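CyaB (Pseudomonas aeruginosa, PDB 3R5G) probably converts ATP to cyclic AMP as a class III adenylyl cyclase, and appears here as its catalytic domain, one part of a longer membrane protein. Local coordinates at residues L10-D16 with D60-F66; T53-F57 with D131-I135; M112-T116 with I154-T160; E109-G113 with E146-G152. One frame throughout, in Å; residues are numbered along the deposited sequence.

Interaction 1: L10-D16 with D60-F66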
# COMPACT_ATOMS: atom_id res chain seq x y z
N LEU A 10 -10.90 -0.28 16.02
CA LEU A 10 -11.07 -1.22 14.94
C LEU A 10 -10.06 -2.35 15.09
O LEU A 10 -9.02 -2.15 15.68
CB LEU A 10 -10.83 -0.56 13.62
CG LEU A 10 -11.58 0.74 13.30
CD1 LEU A 10 -11.19 1.19 11.90
CD2 LEU A 10 -13.03 0.47 13.31
N THR A 11 -10.40 -3.51 14.51
CA THR A 11 -9.36 -4.53 14.19
C THR A 11 -9.13 -4.40 12.70
O THR A 11 -10.06 -4.47 11.87
CB THR A 11 -9.77 -5.91 14.69
OG1 THR A 11 -9.83 -5.91 16.11
CG2 THR A 11 -8.66 -6.97 14.28
N VAL A 12 -7.87 -4.29 12.35
CA VAL A 12 -7.42 -4.05 10.98
C VAL A 12 -6.56 -5.19 10.46
O VAL A 12 -5.69 -5.68 11.21
CB VAL A 12 -6.56 -2.72 10.84
CG1 VAL A 12 -6.08 -2.51 9.44
CG2 VAL A 12 -7.36 -1.53 11.44
N PHE A 13 -6.86 -5.71 9.26
CA PHE A 13 -6.27 -6.92 8.70
C PHE A 13 -5.64 -6.53 7.37
O PHE A 13 -6.26 -5.84 6.53
CB PHE A 13 -7.46 -7.89 8.44
CG PHE A 13 -7.09 -9.03 7.59
CD1 PHE A 13 -6.78 -10.27 8.21
CD2 PHE A 13 -7.03 -8.93 6.18
CE1 PHE A 13 -6.48 -11.38 7.42
CE2 PHE A 13 -6.68 -10.10 5.36
CZ PHE A 13 -6.41 -11.32 5.99
N PHE A 14 -4.38 -6.97 7.18
CA PHE A 14 -3.75 -6.93 5.91
C PHE A 14 -3.24 -8.27 5.50
O PHE A 14 -2.73 -9.01 6.36
CB PHE A 14 -2.48 -5.99 5.90
CG PHE A 14 -2.81 -4.50 5.91
CD1 PHE A 14 -3.08 -3.86 7.06
CD2 PHE A 14 -2.91 -3.79 4.69
CE1 PHE A 14 -3.30 -2.48 7.08
CE2 PHE A 14 -3.27 -2.43 4.71
CZ PHE A 14 -3.39 -1.77 5.92
N SER A 15 -3.29 -8.57 4.23
CA SER A 15 -2.65 -9.81 3.75
C SER A 15 -2.01 -9.62 2.42
O SER A 15 -2.34 -8.70 1.69
CB SER A 15 -3.65 -10.93 3.65
OG SER A 15 -4.66 -10.65 2.62
N ASP A 16 -1.06 -10.50 2.07
CA ASP A 16 -0.63 -10.56 0.70
C ASP A 16 -0.22 -11.99 0.37
O ASP A 16 -0.21 -12.87 1.27
CB ASP A 16 0.54 -9.58 0.41
CG ASP A 16 1.83 -9.96 1.09
OD1 ASP A 16 2.34 -11.06 0.95
OD2 ASP A 16 2.34 -9.09 1.83
N ASP A 60 -2.24 -7.84 -5.06
CA ASP A 60 -2.68 -9.02 -4.29
C ASP A 60 -2.83 -8.69 -2.82
O ASP A 60 -3.29 -9.56 -2.08
CB ASP A 60 -1.63 -10.14 -4.39
CG ASP A 60 -0.22 -9.66 -3.97
OD1 ASP A 60 0.25 -8.61 -4.43
OD2 ASP A 60 0.46 -10.28 -3.11
N CYS A 61 -2.48 -7.46 -2.43
CA CYS A 61 -2.70 -7.07 -1.04
C CYS A 61 -4.16 -6.76 -0.70
O CYS A 61 -4.81 -6.04 -1.46
CB CYS A 61 -1.88 -5.83 -0.76
SG CYS A 61 -2.01 -5.27 1.01
N VAL A 62 -4.71 -7.37 0.35
CA VAL A 62 -6.08 -7.16 0.77
C VAL A 62 -6.12 -6.46 2.13
O VAL A 62 -5.39 -6.81 3.05
CB VAL A 62 -6.74 -8.50 0.97
CG1 VAL A 62 -8.08 -8.47 1.65
CG2 VAL A 62 -6.87 -9.28 -0.35
N MET A 63 -6.93 -5.43 2.33
CA MET A 63 -7.08 -4.70 3.56
C MET A 63 -8.55 -4.80 3.96
O MET A 63 -9.43 -4.50 3.12
CB MET A 63 -6.73 -3.26 3.25
CG MET A 63 -6.79 -2.40 4.37
SD MET A 63 -6.48 -0.63 3.86
CE MET A 63 -6.96 0.10 5.40
N VAL A 64 -8.84 -5.25 5.17
CA VAL A 64 -10.20 -5.43 5.70
C VAL A 64 -10.20 -4.85 7.08
O VAL A 64 -9.17 -4.96 7.80
CB VAL A 64 -10.59 -6.91 5.73
CG1 VAL A 64 -12.03 -7.11 6.33
CG2 VAL A 64 -10.38 -7.55 4.32
N PHE A 65 -11.28 -4.18 7.50
CA PHE A 65 -11.35 -3.79 8.88
C PHE A 65 -12.65 -4.16 9.54
O PHE A 65 -13.68 -4.34 8.82
CB PHE A 65 -10.96 -2.33 9.07
CG PHE A 65 -11.84 -1.36 8.29
CD1 PHE A 65 -13.00 -0.84 8.86
CD2 PHE A 65 -11.43 -0.93 7.08
CE1 PHE A 65 -13.76 0.18 8.12
CE2 PHE A 65 -12.16 0.07 6.31
CZ PHE A 65 -13.35 0.58 6.85
N PHE A 66 -12.62 -4.25 10.84
CA PHE A 66 -13.81 -4.61 11.64
C PHE A 66 -14.01 -3.58 12.72
O PHE A 66 -13.07 -3.11 13.36
CB PHE A 66 -13.60 -5.98 12.30
CG PHE A 66 -13.59 -7.11 11.34
CD1 PHE A 66 -14.69 -8.01 11.25
CD2 PHE A 66 -12.45 -7.35 10.53
CE1 PHE A 66 -14.55 -9.11 10.30
CE2 PHE A 66 -12.37 -8.39 9.60
CZ PHE A 66 -13.39 -9.25 9.49
O HOH W 1 -3.72 -11.13 0.02
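Thr11, Phe13 and Ser15 pair with Phe66, Val64 and Val62 through six backbone hydrogen bonds, two to each pair, which zip strand 10-16 antiparallel to strand 61-66. In the middle pair the bond from Phe13 N to Val64 O is 2.8 Å long and the return bond from Val64 N to Phe13 O 3.0 Å. Between these rungs lie the non-hydrogen-bonded pairs Val12–Phe65 and Phe14–Met63, where CA-H groups approach carbonyls instead, as Met63 CA does Phe13 O at 3.3 Å.

Sulfur and ring contacts gather round Phe14. Its CG stands beside the backbone N (chi1 -74°), which lays the ring alongside the fully extended Met63. Met63 CG makes an off-centre CH-pi contact, 3.5 Å from Phe14 CE2, and the Met63 sulfur approaches the same ring obliquely in a Met-aromatic contact. Cys61 SG comes to the ring edge, 4.1 Å from Phe14 CD2.

On the other face, Phe13 CD2 packs beside Val64 CG2 at 4.1 Å, and helix 74-100 covers Phe13 with Met84 and Met88. The polar links lie toward Asp60: a water donates to Asp60 O at 2.7 Å and also bonds Ser15 OG. Beyond it, Asp16 forms salt bridges with Arg111 and Arg18, while Asp60 OD2 accepts from Ile17 N.

This is one of the antiparallel strand pairs at the heart of the class III cyclase domain, and the placing of Asp16 and Asp60 at one end of it is consistent with the two metal-binding aspartates of that family.

Interaction 2: T53-F57 with D131-I135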
# COMPACT_ATOMS: atom_id res chain seq x y z
N THR A 53 -15.33 -5.22 6.68
CA THR A 53 -15.46 -4.18 5.70
C THR A 53 -14.25 -4.18 4.84
O THR A 53 -13.11 -3.94 5.27
CB THR A 53 -15.57 -2.78 6.44
OG1 THR A 53 -16.69 -2.76 7.40
CG2 THR A 53 -15.57 -1.59 5.41
N ILE A 54 -14.45 -4.51 3.59
CA ILE A 54 -13.37 -4.56 2.62
C ILE A 54 -12.99 -3.17 2.24
O ILE A 54 -13.84 -2.37 1.72
CB ILE A 54 -13.68 -5.44 1.39
CG1 ILE A 54 -14.09 -6.80 1.87
CG2 ILE A 54 -12.47 -5.47 0.51
CD1 ILE A 54 -14.79 -7.65 0.78
N ASP A 55 -11.72 -2.85 2.43
CA ASP A 55 -11.32 -1.47 2.19
C ASP A 55 -10.88 -1.32 0.79
O ASP A 55 -11.41 -0.49 0.03
CB ASP A 55 -10.21 -1.01 3.11
CG ASP A 55 -9.87 0.46 2.87
OD1 ASP A 55 -9.61 0.85 1.70
OD2 ASP A 55 -9.83 1.19 3.87
N LYS A 56 -9.90 -2.09 0.41
CA LYS A 56 -9.34 -1.98 -0.93
C LYS A 56 -8.42 -3.16 -1.14
O LYS A 56 -8.04 -3.93 -0.16
CB LYS A 56 -8.53 -0.69 -1.14
CG LYS A 56 -7.28 -0.66 -0.24
CD LYS A 56 -6.39 0.56 -0.44
CE LYS A 56 -7.19 1.85 -0.43
NZ LYS A 56 -7.40 2.28 0.95
N PHE A 57 -8.15 -3.35 -2.41
CA PHE A 57 -7.12 -4.21 -2.85
C PHE A 57 -6.03 -3.36 -3.50
O PHE A 57 -6.29 -2.33 -4.23
CB PHE A 57 -7.59 -5.25 -3.86
CG PHE A 57 -8.83 -5.99 -3.47
CD1 PHE A 57 -9.90 -6.04 -4.34
CD2 PHE A 57 -8.96 -6.60 -2.23
CE1 PHE A 57 -11.07 -6.73 -3.97
CE2 PHE A 57 -10.07 -7.31 -1.86
CZ PHE A 57 -11.17 -7.39 -2.76
N ASP A 131 -12.72 8.02 -1.24
CA ASP A 131 -13.04 6.71 -0.69
C ASP A 131 -13.23 6.72 0.81
O ASP A 131 -12.63 7.48 1.57
CB ASP A 131 -12.04 5.67 -1.12
CG ASP A 131 -12.10 5.43 -2.61
OD1 ASP A 131 -13.02 4.67 -3.10
OD2 ASP A 131 -11.24 6.04 -3.30
N TYR A 132 -14.13 5.83 1.25
CA TYR A 132 -14.36 5.65 2.68
C TYR A 132 -13.32 4.66 3.18
O TYR A 132 -13.22 3.55 2.63
CB TYR A 132 -15.74 4.93 2.79
CG TYR A 132 -16.17 4.85 4.15
CD1 TYR A 132 -16.76 5.96 4.80
CD2 TYR A 132 -15.94 3.69 4.89
CE1 TYR A 132 -17.16 5.89 6.10
CE2 TYR A 132 -16.35 3.59 6.17
CZ TYR A 132 -16.95 4.67 6.82
OH TYR A 132 -17.40 4.68 8.10
N THR A 133 -12.47 5.09 4.12
CA THR A 133 -11.26 4.27 4.46
C THR A 133 -10.75 4.71 5.81
O THR A 133 -11.41 5.46 6.52
CB THR A 133 -10.24 4.34 3.34
OG1 THR A 133 -9.07 3.51 3.61
CG2 THR A 133 -9.83 5.80 3.10
N ILE A 134 -9.59 4.20 6.26
CA ILE A 134 -9.10 4.44 7.62
C ILE A 134 -7.63 4.78 7.52
O ILE A 134 -6.91 4.36 6.56
CB ILE A 134 -9.27 3.13 8.50
CG1 ILE A 134 -8.63 1.89 7.80
CG2 ILE A 134 -10.82 2.84 8.63
CD1 ILE A 134 -8.59 0.58 8.78
N ILE A 135 -7.22 5.55 8.52
CA ILE A 135 -5.81 5.95 8.65
C ILE A 135 -5.41 5.98 10.13
O ILE A 135 -6.25 6.08 11.05
CB ILE A 135 -5.60 7.33 7.99
CG1 ILE A 135 -6.40 8.41 8.73
CG2 ILE A 135 -5.89 7.34 6.54
CD1 ILE A 135 -6.18 9.92 8.14
O HOH W 2 -12.07 2.23 0.54
O HOH W 3 -6.74 4.03 2.54
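Asp55 and Thr133 mark the point where strand 53-57 crosses strand 131-135 almost at a right angle (92°), with the axes 7.6 Å apart and no direct backbone hydrogen bond between them. Side chains and water therefore make the connection.

Thr133 OG1 donates to Asp55 OD2 in a very short hydrogen bond of 2.5 Å. Both groups stand anti to their own backbone N (chi1 -177° for Asp55, -178° for Thr133), and from there the two side chains meet obliquely across the gap. The other carboxylate oxygen belongs to the neighbouring lysine: Lys56 NZ forms a salt bridge with Asp55 OD1 at 2.7 Å, arriving from above the carboxylate plane. Two bends near the end of the lysine chain, at chi3 and chi4, fold the ammonium group back toward this aspartate.

A water then joins lysine to threonine, accepting from Lys56 NZ at 2.5 Å and donating to Thr133 OG1 at 2.6 Å. The threonine hydroxyl thus gives its proton to Asp55 and accepts one from water. A second water lies between the backbone carbonyls, 2.8 Å from Asp55 O and 2.7 Å from Tyr132 O. The second subunit is close by: its Phe57 packs on Lys56, and its Arg129 reaches Asp55 O through a weak hydrogen bond.

Chemically, Asp55 holds the lysine and the threonine in one polar network. Such a lysine–threonine pair is consistent with the residues that read the adenine base in class IIIb cyclases, here bridged by water.

Interaction 3: M112-T116 with I154-T160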
# COMPACT_ATOMS: atom_id res chain seq x y z
N MET A 112 -0.36 -12.72 6.75
CA MET A 112 -1.32 -11.79 7.33
C MET A 112 -0.81 -11.08 8.55
O MET A 112 -0.09 -11.73 9.35
CB MET A 112 -2.60 -12.58 7.75
CG MET A 112 -3.16 -13.31 6.54
SD MET A 112 -4.59 -14.33 7.05
CE MET A 112 -4.01 -15.80 6.45
N GLY A 113 -1.26 -9.84 8.74
CA GLY A 113 -0.94 -9.06 9.92
C GLY A 113 -2.24 -8.48 10.47
O GLY A 113 -3.02 -8.00 9.61
N ILE A 114 -2.45 -8.45 11.78
CA ILE A 114 -3.73 -7.97 12.35
C ILE A 114 -3.37 -7.17 13.55
O ILE A 114 -2.57 -7.65 14.40
CB ILE A 114 -4.65 -9.16 12.66
CG1 ILE A 114 -4.86 -9.96 11.40
CG2 ILE A 114 -5.95 -8.63 13.25
CD1 ILE A 114 -5.70 -11.27 11.66
N ASN A 115 -3.99 -6.00 13.74
CA ASN A 115 -3.79 -5.23 14.93
C ASN A 115 -5.10 -4.63 15.31
O ASN A 115 -5.96 -4.37 14.44
CB ASN A 115 -2.76 -4.11 14.62
CG ASN A 115 -2.55 -3.15 15.79
OD1 ASN A 115 -2.33 -3.59 16.93
ND2 ASN A 115 -2.70 -1.86 15.53
N THR A 116 -5.31 -4.27 16.54
CA THR A 116 -6.52 -3.63 17.05
C THR A 116 -6.12 -2.36 17.79
O THR A 116 -5.16 -2.33 18.51
CB THR A 116 -7.15 -4.55 18.07
OG1 THR A 116 -7.44 -5.82 17.48
CG2 THR A 116 -8.47 -3.94 18.74
N ILE A 154 -0.06 -15.92 10.47
CA ILE A 154 -0.90 -14.82 10.83
C ILE A 154 -0.26 -14.23 12.08
O ILE A 154 -0.26 -14.85 13.20
CB ILE A 154 -2.29 -15.33 11.22
CG1 ILE A 154 -2.87 -16.00 10.05
CG2 ILE A 154 -3.17 -14.14 11.64
CD1 ILE A 154 -4.28 -16.70 10.31
N LEU A 155 0.18 -13.01 11.94
CA LEU A 155 0.82 -12.32 13.08
C LEU A 155 -0.10 -11.30 13.67
O LEU A 155 -0.72 -10.50 12.88
CB LEU A 155 2.10 -11.57 12.70
CG LEU A 155 3.30 -12.43 12.32
CD1 LEU A 155 4.57 -11.54 12.25
CD2 LEU A 155 3.54 -13.42 13.45
N ILE A 156 -0.29 -11.20 14.98
CA ILE A 156 -1.17 -10.24 15.59
C ILE A 156 -0.41 -9.51 16.70
O ILE A 156 0.62 -10.04 17.25
CB ILE A 156 -2.39 -10.97 16.21
CG1 ILE A 156 -2.07 -11.92 17.40
CG2 ILE A 156 -3.09 -11.73 15.10
CD1 ILE A 156 -3.30 -12.44 18.16
N SER A 157 -0.87 -8.36 17.06
CA SER A 157 -0.30 -7.59 18.19
C SER A 157 -0.89 -8.05 19.48
O SER A 157 -1.82 -8.85 19.60
CB SER A 157 -0.60 -6.13 17.92
OG SER A 157 -2.03 -5.96 18.09
N HIS A 158 -0.28 -7.55 20.56
CA HIS A 158 -0.76 -7.85 21.88
C HIS A 158 -2.17 -7.37 22.19
O HIS A 158 -2.90 -8.06 22.85
CB HIS A 158 0.26 -7.29 22.90
CG HIS A 158 -0.10 -7.63 24.31
ND1 HIS A 158 0.10 -8.89 24.84
CD2 HIS A 158 -0.75 -6.92 25.26
CE1 HIS A 158 -0.37 -8.93 26.08
NE2 HIS A 158 -0.87 -7.74 26.37
N GLU A 159 -2.52 -6.17 21.69
CA GLU A 159 -3.89 -5.71 21.86
C GLU A 159 -4.88 -6.73 21.24
O GLU A 159 -5.90 -7.00 21.86
CB GLU A 159 -4.04 -4.32 21.20
CG GLU A 159 -5.35 -3.66 21.63
CD GLU A 159 -5.31 -3.17 23.11
OE1 GLU A 159 -4.20 -3.01 23.69
OE2 GLU A 159 -6.41 -2.97 23.69
N THR A 160 -4.58 -7.23 20.04
CA THR A 160 -5.50 -8.18 19.45
C THR A 160 -5.51 -9.44 20.28
O THR A 160 -6.52 -10.08 20.51
CB THR A 160 -5.09 -8.44 18.01
OG1 THR A 160 -5.08 -7.21 17.26
CG2 THR A 160 -6.04 -9.42 17.32
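The carboxamide of Asn115 meets Ser157 through its oxygen: OD1 accepts from Ser157 OG at 2.7 Å, in the carbonyl plane and on a lone pair. At the other end of the amide, ND2 donates to Glu138, so both polar atoms are engaged and the rotation of the flat group is fixed.

The same Ser157 hydroxyl stands at the N-cap of helix 158-164 and accepts weakly from Thr160 N, 3.5 Å away. Close by, Thr116 OG1 and Thr160 OG1 share a hydrogen bond of 2.7 Å whose donor is not settled. Thr116 OG1 is bonded to Thr11 as well, which carries the polar chain on to the next strand.

Three backbone bonds run ahead of this junction. Leu155 N points almost straight at Met112 O (177°), Ile114 N binds Leu155 O, and Ser157 N reaches Ile114 O at 3.2 Å.

Apolar side chains fill one face. Met112 lies beside Ile154, and a bend at chi3 (-125°) brings its CE to 3.8 Å from Ile154 CG1. Ile114 CD1 crosses to Ile154 CG2, also at 3.8 Å, while Ile114 CB meets Ile156 CG2 at 3.9 Å. Helix 74-100 lies against this face with Val82 and Arg89.

The arrangement is a parallel strand pair within the mixed sheet of the cyclase catalytic domain, followed by a helix N-capped by Ser157.

Interaction 4: E109-G113 with E146-G152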
# COMPACT_ATOMS: atom_id res chain seq x y z
N GLU A 109 1.80 -18.47 -1.03
CA GLU A 109 1.26 -18.64 0.33
C GLU A 109 0.85 -17.31 0.89
O GLU A 109 1.55 -16.35 0.71
CB GLU A 109 2.25 -19.24 1.28
CG GLU A 109 1.53 -19.55 2.65
CD GLU A 109 0.44 -20.56 2.57
OE1 GLU A 109 0.84 -21.75 2.74
OE2 GLU A 109 -0.77 -20.21 2.34
N ILE A 110 -0.25 -17.32 1.61
CA ILE A 110 -0.76 -16.09 2.19
C ILE A 110 -0.02 -15.79 3.45
O ILE A 110 0.39 -16.69 4.19
CB ILE A 110 -2.33 -16.21 2.42
CG1 ILE A 110 -2.90 -14.84 2.81
CG2 ILE A 110 -2.66 -17.44 3.42
CD1 ILE A 110 -4.42 -15.02 2.89
N ARG A 111 0.20 -14.50 3.68
CA ARG A 111 0.61 -14.03 5.00
C ARG A 111 -0.25 -12.88 5.43
O ARG A 111 -0.78 -12.14 4.59
CB ARG A 111 2.07 -13.67 5.01
CG ARG A 111 2.35 -12.47 4.23
CD ARG A 111 3.84 -12.21 4.25
NE ARG A 111 4.05 -11.02 3.42
CZ ARG A 111 5.09 -10.21 3.55
NH1 ARG A 111 5.15 -9.11 2.80
NH2 ARG A 111 6.04 -10.49 4.43
N MET A 112 -0.36 -12.72 6.75
CA MET A 112 -1.32 -11.79 7.33
C MET A 112 -0.81 -11.08 8.55
O MET A 112 -0.09 -11.73 9.35
CB MET A 112 -2.60 -12.58 7.75
CG MET A 112 -3.16 -13.31 6.54
SD MET A 112 -4.59 -14.33 7.05
CE MET A 112 -4.01 -15.80 6.45
N GLY A 113 -1.26 -9.84 8.74
CA GLY A 113 -0.94 -9.06 9.92
C GLY A 113 -2.24 -8.48 10.47
O GLY A 113 -3.02 -8.00 9.61
N GLU A 146 2.05 -7.42 8.81
CA GLU A 146 1.95 -8.21 7.65
C GLU A 146 3.35 -8.29 6.97
O GLU A 146 3.75 -9.39 6.54
CB GLU A 146 0.86 -7.60 6.78
CG GLU A 146 0.59 -8.38 5.52
CD GLU A 146 1.18 -7.73 4.29
OE1 GLU A 146 2.29 -7.24 4.36
OE2 GLU A 146 0.52 -7.56 3.21
N SER A 147 4.06 -7.17 6.97
CA SER A 147 5.38 -7.13 6.23
C SER A 147 6.36 -8.05 6.94
O SER A 147 7.23 -8.65 6.27
CB SER A 147 6.00 -5.74 6.21
OG SER A 147 5.31 -5.03 5.25
N ALA A 148 6.19 -8.19 8.24
CA ALA A 148 7.11 -9.00 9.09
C ALA A 148 6.76 -10.45 9.10
O ALA A 148 7.54 -11.32 9.56
CB ALA A 148 7.05 -8.47 10.50
N SER A 149 5.54 -10.78 8.71
CA SER A 149 5.08 -12.15 8.81
C SER A 149 5.75 -13.00 7.74
O SER A 149 6.16 -12.53 6.66
CB SER A 149 3.51 -12.18 8.71
OG SER A 149 3.13 -11.78 7.42
N GLU A 150 5.87 -14.25 8.09
CA GLU A 150 6.38 -15.27 7.19
C GLU A 150 5.26 -15.89 6.33
O GLU A 150 4.04 -15.89 6.67
CB GLU A 150 7.13 -16.31 8.00
CG GLU A 150 8.38 -15.73 8.66
CD GLU A 150 9.22 -16.77 9.39
OE1 GLU A 150 9.85 -17.58 8.66
OE2 GLU A 150 9.30 -16.80 10.64
N ALA A 151 5.60 -16.49 5.19
CA ALA A 151 4.58 -17.21 4.47
C ALA A 151 3.82 -18.18 5.34
O ALA A 151 4.43 -19.04 6.05
CB ALA A 151 5.25 -18.03 3.33
N GLY A 152 2.49 -18.09 5.26
CA GLY A 152 1.66 -18.99 6.01
C GLY A 152 1.32 -18.59 7.43
O GLY A 152 0.65 -19.40 8.11
O HOH W 4 7.58 -7.59 3.15
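Arg111 lies tightly against the end of helix 137-148, extended from CG to NE along Glu146 and Ser149. Its first torsion (chi1 70°) sets CG between the backbone N and the carbonyl carbon and brings CB within 3.2 Å of Ser149 OG. At the tip, NH2 donates to Ser149 O at 3.0 Å, a fairly straight bond (159°) in the plane of both groups, and makes a weaker one to Ser147 O. Glu146 O lies over one face of the guanidinium without being bonded to it. That carbonyl is instead gripped by Ser149, whose N and OG both donate to it, the hydroxyl at 2.6 Å. Since Gly113 has no side chain, the helix comes in close, with Gly113 CA 3.6 Å from Glu146 N.

Here the C-terminal end of a helix and the first residue beyond it are met by an arginine from an inner strand of the cyclase sheet, just where the chain turns back toward strand 154-157.

Other parts of the arginine's grip are looser. Arg111 NH1 gives a hydrogen to a water, and its salt bridge to Glu146 OE1 is long, 3.8 Å, with the oxygen well out of the guanidinium plane. On the solvent side the exposed Ala151 lies against Glu109, CB to CB at 3.8 Å, although Gly152 N still donates to Ile110 O at 2.7 Å. Glu109 bends at chi2 so that OE2 accepts from Ile110 N through its anti lone pair, and Arg96 holds the same oxygen. Glu150 points away from the strand at its CB, and its carboxylate has a salt bridge with Lys173.

In the fold
Interaction 1 is the hub. Strand 61-66 passes it on to interaction 2, whose centre is 9 Å away, through Met63 O to Asp55 N (2.9 Å). Strand 6-18 joins it to interactions 3 and 4, centred 11 and 12 Å off, by bonds such as Val12 N to Asn115 O (2.8 Å). Interactions 3 and 4 share Met112 and Gly113 and use strand 109-116 in turn. Interaction 2, beside the second subunit, lies about 20 Å from interaction 4, centre to centre. As in other homodimeric class III cyclases, the probable metal-binding aspartates of interaction 1 and the probable base-reading pair of interaction 2 probably serve different active sites, each completed by the other subunit.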